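Local coordinates for glycerol-3-phosphate dehydrogenase [NAD(+)] (Dunaliella salina, PDB 6IUY), which probably interconverts sn-glycerol 3-phosphate and dihydroxyacetone phosphate with NAD(+), its two-domain structure enabling direct conversion of dihydroxyacetone phosphate to glycerol, at residues 103-106 with 107-110; 574-578 with 579-583. One frame throughout, in Å; residues are numbered along the deposited sequence.

Contact 1 of 2, residues 103-106 with 107-110; sequences EHPA and HTRL
P105 meets the imidazole of H107 obliquely, its CB 3.7 Å from H107 ND1, while T108 CG2 lies above one face of the same ring, displaced toward the rim. That methyl also touches the proline, with T108 CG2 3.8 Å from P105 CG, so the pyrrolidine, the methyl and the imidazole form a small cluster.

The polar centre of the turn is the carbonyl of P105. T108 N donates to P105 O over 2.9 Å in a nearly straight bond (169° at the hydrogen), closing a four-residue turn, and T108 OG1 donates to the same P105 O at 2.7 Å. One threonine thus grips the oxygen with both backbone and side chain. The hydroxyl can do so because OG1 lies between the backbone N and the carbonyl carbon (chi1 54°), which leaves CG2 beside the backbone N, next to the rings. The backbone angles of A106 fit the centre of an inverse gamma turn, although the accompanying short approach of H107 N is doubtful.

R109 runs back along the chain: its CD packs 3.6 Å from H104 O, and the bend at chi3 (43°) carries the guanidinium on to S51, to which NH2 is hydrogen-bonded. L110 CD1 rests 3.5 Å from A106 O.

The R109 side chain comes within about 5 Å of that of D43, a magnesium ligand of the haloacid dehalogenase-like domain. The turn follows helix 94-103, where the H104 ring meets F100, and leads toward helix 114-123; A106, H107, R109 and L110 lean on helix 136-145, and H104 and R109 on L54 of helix 51-54.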
ATOM      1  N   GLU A 103       3.310 -56.004 -11.168  1.00 84.82           N
ATOM      2  CA  GLU A 103       4.442 -56.907 -11.393  1.00 85.27           C
ATOM      3  C   GLU A 103       5.726 -56.155 -11.720  1.00 87.23           C
ATOM      4  O   GLU A 103       6.824 -56.612 -11.404  1.00 90.29           O
ATOM      5  CB  GLU A 103       4.143 -57.889 -12.528  1.00 88.91           C
ATOM      6  CG  GLU A 103       3.210 -59.039 -12.167  1.00 87.86           C
ATOM      7  CD  GLU A 103       3.046 -60.018 -13.319  1.00 89.76           C
ATOM      8  OE1 GLU A 103       1.993 -60.689 -13.388  1.00 85.60           O
ATOM      9  OE2 GLU A 103       3.973 -60.112 -14.156  1.00 89.29           O
ATOM     10  N   HIS A 104       5.585 -55.011 -12.377  1.00 87.87           N
ATOM     11  CA  HIS A 104       6.729 -54.167 -12.677  1.00 83.60           C
ATOM     12  C   HIS A 104       6.520 -52.775 -12.097  1.00 82.98           C
ATOM     13  O   HIS A 104       6.355 -51.816 -12.845  1.00 83.23           O
ATOM     14  CB  HIS A 104       6.962 -54.089 -14.187  1.00 81.99           C
ATOM     15  CG  HIS A 104       7.328 -55.402 -14.810  1.00 88.18           C
ATOM     16  ND1 HIS A 104       6.398 -56.232 -15.398  1.00 91.17           N
ATOM     17  CD2 HIS A 104       8.521 -56.033 -14.924  1.00 90.31           C
ATOM     18  CE1 HIS A 104       7.003 -57.316 -15.855  1.00 91.44           C
ATOM     19  NE2 HIS A 104       8.291 -57.221 -15.579  1.00 91.28           N
ATOM     20  N   PRO A 105       6.527 -52.660 -10.757  1.00 82.65           N
ATOM     21  CA  PRO A 105       6.310 -51.369 -10.096  1.00 81.81           C
ATOM     22  C   PRO A 105       7.254 -50.322 -10.657  1.00 79.71           C
ATOM     23  O   PRO A 105       8.462 -50.550 -10.748  1.00 79.24           O
ATOM     24  CB  PRO A 105       6.613 -51.661  -8.623  1.00 79.75           C
ATOM     25  CG  PRO A 105       7.436 -52.907  -8.640  1.00 79.37           C
ATOM     26  CD  PRO A 105       6.922 -53.703  -9.797  1.00 83.78           C
ATOM     27  N   ALA A 106       6.699 -49.188 -11.059  1.00 80.36           N
ATOM     28  CA  ALA A 106       7.468 -48.201 -11.792  1.00 78.52           C
ATOM     29  C   ALA A 106       8.472 -47.501 -10.886  1.00 76.69           C
ATOM     30  O   ALA A 106       8.512 -46.279 -10.832  1.00 78.47           O
ATOM     31  CB  ALA A 106       6.534 -47.193 -12.453  1.00 71.78           C
ATOM     32  N   HIS A 107       9.263 -48.291 -10.163  1.00 78.48           N
ATOM     33  CA  HIS A 107      10.387 -47.793  -9.370  1.00 81.22           C
ATOM     34  C   HIS A 107      11.564 -48.742  -9.570  1.00 81.00           C
ATOM     35  O   HIS A 107      12.701 -48.469  -9.181  1.00 76.90           O
ATOM     36  CB  HIS A 107      10.018 -47.668  -7.878  1.00 81.22           C
ATOM     37  CG  HIS A 107      10.111 -48.952  -7.102  1.00 83.83           C
ATOM     38  ND1 HIS A 107       8.999 -49.609  -6.617  1.00 87.90           N
ATOM     39  CD2 HIS A 107      11.183 -49.679  -6.698  1.00 83.89           C
ATOM     40  CE1 HIS A 107       9.380 -50.697  -5.964  1.00 84.95           C
ATOM     41  NE2 HIS A 107      10.698 -50.763  -6.002  1.00 84.18           N
ATOM     42  N   THR A 108      11.256 -49.875 -10.181  1.00 80.56           N
ATOM     43  CA  THR A 108      12.228 -50.911 -10.461  1.00 79.77           C
ATOM     44  C   THR A 108      12.742 -50.724 -11.876  1.00 77.06           C
ATOM     45  O   THR A 108      13.712 -51.358 -12.301  1.00 76.71           O
ATOM     46  CB  THR A 108      11.594 -52.301 -10.303  1.00 77.20           C
ATOM     47  OG1 THR A 108      10.420 -52.380 -11.125  1.00 77.47           O
ATOM     48  CG2 THR A 108      11.188 -52.529  -8.856  1.00 79.71           C
ATOM     49  N   ARG A 109      12.082 -49.815 -12.582  1.00 74.01           N
ATOM     50  CA  ARG A 109      12.219 -49.694 -14.023  1.00 74.47           C
ATOM     51  C   ARG A 109      13.176 -48.600 -14.455  1.00 71.69           C
ATOM     52  O   ARG A 109      13.415 -48.418 -15.648  1.00 68.99           O
ATOM     53  CB  ARG A 109      10.849 -49.427 -14.652  1.00 72.94           C
ATOM     54  CG  ARG A 109       9.783 -50.450 -14.317  1.00 72.53           C
ATOM     55  CD  ARG A 109       8.603 -50.254 -15.241  1.00 72.77           C
ATOM     56  NE  ARG A 109       9.067 -50.015 -16.605  1.00 74.02           N
ATOM     57  CZ  ARG A 109       8.290 -49.639 -17.616  1.00 74.86           C
ATOM     58  NH1 ARG A 109       6.988 -49.449 -17.422  1.00 74.97           N
ATOM     59  NH2 ARG A 109       8.819 -49.445 -18.821  1.00 70.46           N
ATOM     60  N   LEU A 110      13.726 -47.872 -13.493  1.00 70.15           N
ATOM     61  CA  LEU A 110      14.402 -46.630 -13.820  1.00 68.64           C
ATOM     62  C   LEU A 110      15.911 -46.787 -13.921  1.00 65.14           C
ATOM     63  O   LEU A 110      16.540 -47.414 -13.074  1.00 66.48           O
ATOM     64  CB  LEU A 110      14.048 -45.562 -12.787  1.00 69.90           C
ATOM     65  CG  LEU A 110      12.544 -45.326 -12.660  1.00 69.83           C
ATOM     66  CD1 LEU A 110      11.910 -46.410 -11.788  1.00 76.06           C
ATOM     67  CD2 LEU A 110      12.268 -43.951 -12.091  1.00 67.72           C
TER

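Contact 2 of 2, residues 574-578 with 579-583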
ATOM      1  N   ILE A 574      19.057  16.254  -5.949  1.00 43.71           N
ATOM      2  CA  ILE A 574      18.160  16.059  -7.080  1.00 44.97           C
ATOM      3  C   ILE A 574      16.957  17.022  -7.068  1.00 47.43           C
ATOM      4  O   ILE A 574      16.557  17.526  -8.121  1.00 47.69           O
ATOM      5  CB  ILE A 574      17.666  14.594  -7.135  1.00 45.39           C
ATOM      6  CG1 ILE A 574      18.871  13.650  -7.283  1.00 44.31           C
ATOM      7  CG2 ILE A 574      16.669  14.390  -8.274  1.00 43.61           C
ATOM      8  CD1 ILE A 574      18.563  12.201  -7.014  1.00 45.96           C
ATOM      9  N   LEU A 575      16.393  17.293  -5.890  1.00 47.88           N
ATOM     10  CA  LEU A 575      15.232  18.187  -5.797  1.00 50.36           C
ATOM     11  C   LEU A 575      15.624  19.603  -6.190  1.00 54.28           C
ATOM     12  O   LEU A 575      14.893  20.290  -6.909  1.00 51.36           O
ATOM     13  CB  LEU A 575      14.626  18.188  -4.381  1.00 45.30           C
ATOM     14  CG  LEU A 575      13.996  16.878  -3.877  1.00 48.20           C
ATOM     15  CD1 LEU A 575      13.228  17.097  -2.584  1.00 49.58           C
ATOM     16  CD2 LEU A 575      13.098  16.226  -4.920  1.00 45.46           C
ATOM     17  N   HIS A 576      16.779  20.042  -5.708  1.00 52.77           N
ATOM     18  CA  HIS A 576      17.256  21.381  -6.018  1.00 53.78           C
ATOM     19  C   HIS A 576      17.503  21.499  -7.517  1.00 57.96           C
ATOM     20  O   HIS A 576      17.038  22.436  -8.170  1.00 60.71           O
ATOM     21  CB  HIS A 576      18.528  21.689  -5.236  1.00 56.03           C
ATOM     22  CG  HIS A 576      19.152  22.999  -5.589  1.00 59.38           C
ATOM     23  ND1 HIS A 576      18.633  24.208  -5.173  1.00 60.19           N
ATOM     24  CD2 HIS A 576      20.261  23.295  -6.308  1.00 60.35           C
ATOM     25  CE1 HIS A 576      19.390  25.190  -5.627  1.00 58.23           C
ATOM     26  NE2 HIS A 576      20.384  24.664  -6.320  1.00 59.34           N
ATOM     27  N   ALA A 577      18.217  20.519  -8.057  1.00 52.94           N
ATOM     28  CA  ALA A 577      18.566  20.512  -9.468  1.00 52.97           C
ATOM     29  C   ALA A 577      17.336  20.590 -10.371  1.00 55.39           C
ATOM     30  O   ALA A 577      17.315  21.372 -11.324  1.00 58.85           O
ATOM     31  CB  ALA A 577      19.383  19.272  -9.798  1.00 48.18           C
ATOM     32  N   ARG A 578      16.318  19.786 -10.076  1.00 52.87           N
ATOM     33  CA  ARG A 578      15.124  19.727 -10.912  1.00 48.08           C
ATOM     34  C   ARG A 578      14.082  20.747 -10.499  1.00 54.97           C
ATOM     35  O   ARG A 578      12.983  20.757 -11.050  1.00 60.00           O
ATOM     36  CB  ARG A 578      14.477  18.339 -10.857  1.00 53.44           C
ATOM     37  CG  ARG A 578      15.397  17.173 -11.102  1.00 54.53           C
ATOM     38  CD  ARG A 578      15.394  16.732 -12.549  1.00 56.34           C
ATOM     39  NE  ARG A 578      16.243  15.549 -12.706  1.00 65.30           N
ATOM     40  CZ  ARG A 578      15.787  14.300 -12.755  1.00 65.05           C
ATOM     41  NH1 ARG A 578      14.484  14.061 -12.682  1.00 67.61           N
ATOM     42  NH2 ARG A 578      16.632  13.286 -12.880  1.00 62.93           N
ATOM     43  N   GLY A 579      14.400  21.577  -9.510  1.00 58.66           N
ATOM     44  CA  GLY A 579      13.428  22.527  -8.978  1.00 56.27           C
ATOM     45  C   GLY A 579      12.201  21.880  -8.343  1.00 54.48           C
ATOM     46  O   GLY A 579      11.091  22.370  -8.496  1.00 52.72           O
ATOM     47  N   TRP A 580      12.389  20.780  -7.623  1.00 50.31           N
ATOM     48  CA  TRP A 580      11.259  20.100  -6.999  1.00 47.73           C
ATOM     49  C   TRP A 580      11.193  20.310  -5.488  1.00 48.91           C
ATOM     50  O   TRP A 580      10.485  19.576  -4.805  1.00 51.36           O
ATOM     51  CB  TRP A 580      11.301  18.597  -7.268  1.00 48.50           C
ATOM     52  CG  TRP A 580      11.165  18.172  -8.695  1.00 54.31           C
ATOM     53  CD1 TRP A 580      10.701  18.918  -9.746  1.00 54.28           C
ATOM     54  CD2 TRP A 580      11.496  16.881  -9.232  1.00 52.12           C
ATOM     55  NE1 TRP A 580      10.725  18.166 -10.904  1.00 52.40           N
ATOM     56  CE2 TRP A 580      11.205  16.915 -10.617  1.00 51.59           C
ATOM     57  CE3 TRP A 580      12.007  15.703  -8.678  1.00 50.44           C
ATOM     58  CZ2 TRP A 580      11.412  15.815 -11.454  1.00 51.49           C
ATOM     59  CZ3 TRP A 580      12.218  14.602  -9.514  1.00 55.17           C
ATOM     60  CH2 TRP A 580      11.919  14.668 -10.885  1.00 54.03           C
ATOM     61  N   GLU A 581      11.909  21.293  -4.954  1.00 46.96           N
ATOM     62  CA  GLU A 581      11.894  21.492  -3.502  1.00 49.93           C
ATOM     63  C   GLU A 581      10.486  21.573  -2.910  1.00 56.04           C
ATOM     64  O   GLU A 581      10.249  21.032  -1.827  1.00 54.63           O
ATOM     65  CB  GLU A 581      12.666  22.746  -3.116  1.00 50.17           C
ATOM     66  CG  GLU A 581      14.164  22.557  -3.076  1.00 54.91           C
ATOM     67  CD  GLU A 581      14.886  23.604  -3.896  1.00 67.14           C
ATOM     68  OE1 GLU A 581      14.285  24.076  -4.893  1.00 65.75           O
ATOM     69  OE2 GLU A 581      16.042  23.954  -3.548  1.00 66.38           O
ATOM     70  N   LEU A 582       9.549  22.222  -3.603  1.00 50.59           N
ATOM     71  CA  LEU A 582       8.195  22.343  -3.055  1.00 54.23           C
ATOM     72  C   LEU A 582       7.284  21.178  -3.448  1.00 51.54           C
ATOM     73  O   LEU A 582       6.222  20.993  -2.859  1.00 47.60           O
ATOM     74  CB  LEU A 582       7.547  23.661  -3.479  1.00 58.11           C
ATOM     75  CG  LEU A 582       8.411  24.896  -3.228  1.00 60.66           C
ATOM     76  CD1 LEU A 582       7.554  26.164  -3.224  1.00 64.35           C
ATOM     77  CD2 LEU A 582       9.169  24.743  -1.928  1.00 58.05           C
ATOM     78  N   GLU A 583       7.693  20.380  -4.425  1.00 46.12           N
ATOM     79  CA  GLU A 583       6.913  19.198  -4.754  1.00 48.57           C
ATOM     80  C   GLU A 583       6.981  18.177  -3.635  1.00 50.23           C
ATOM     81  O   GLU A 583       6.128  17.309  -3.527  1.00 50.11           O
ATOM     82  CB  GLU A 583       7.394  18.565  -6.057  1.00 49.67           C
ATOM     83  CG  GLU A 583       7.220  19.458  -7.277  1.00 51.89           C
ATOM     84  CD  GLU A 583       5.776  19.812  -7.525  1.00 54.98           C
ATOM     85  OE1 GLU A 583       4.932  18.887  -7.565  1.00 56.56           O
ATOM     86  OE2 GLU A 583       5.483  21.019  -7.668  1.00 60.83           O
TER
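R578 lies alongside the indole of W580. Its CB sits over the five-membered ring, 3.6 Å from the centroid and 11° off the normal, in a CH-pi contact near the centre of one face. From CB the chain bends sharply at chi2 (-94°) and then runs out extended along the tryptophan. NE has a weak hydrogen bond to E387 O, and NH1 comes 3.2 Å from W580 CH2, at the far end of the indole. The guanidinium stands nearly upright to the ring system; the tryptophan thus has a methylene over its face and NH1 near CH2 of its six-membered ring.

The turn is a Schellman motif, which ends helix 564-577. G579 takes positive phi and reverses the backbone, so that W580 N donates to L575 O at 2.6 Å and G579 N to H576 O at 3.1 Å. The hydrophobic contact that commonly accompanies this motif is made by L575 and W580. The leucine crosses the tryptophan at about a right angle, with L575 CD2 3.8 Å from W580 CB and at the edge of the indole, in its plane.

Across the helix end, H576 ND1 donates to E581 OE2 at 3.1 Å. CG anti to the backbone N (chi1 175°) swings the imidazole out beside the glutamate, and the carboxylate oxygen lies in the ring plane, although the approach is from above the carboxylate plane. Beyond the turn, W580 meets F501 of helix 481-502 edge-to-face, L575 touches F498 of the same helix, and E583 forms a salt bridge with K497.

Overall arrangement
Contact 1 comes first along the chain, in the haloacid dehalogenase-like part that holds the magnesium site; contact 2 comes much later, in the C-terminal helical part of the dehydrogenase. Their centres are about 71 Å apart and their nearest atoms about 57 Å, on opposite sides of the centre of the chain, and they share no helix or sheet. Each is a local turn after a helix, 94-103 in one case and 564-577 in the other. The parallel sheet with strand 37-40 belongs to the first domain; the mixed sheet belongs to the NAD-binding part of the dehydrogenase, which precedes the helical part holding contact 2. The contacts therefore lie in the two different domains of the enzyme.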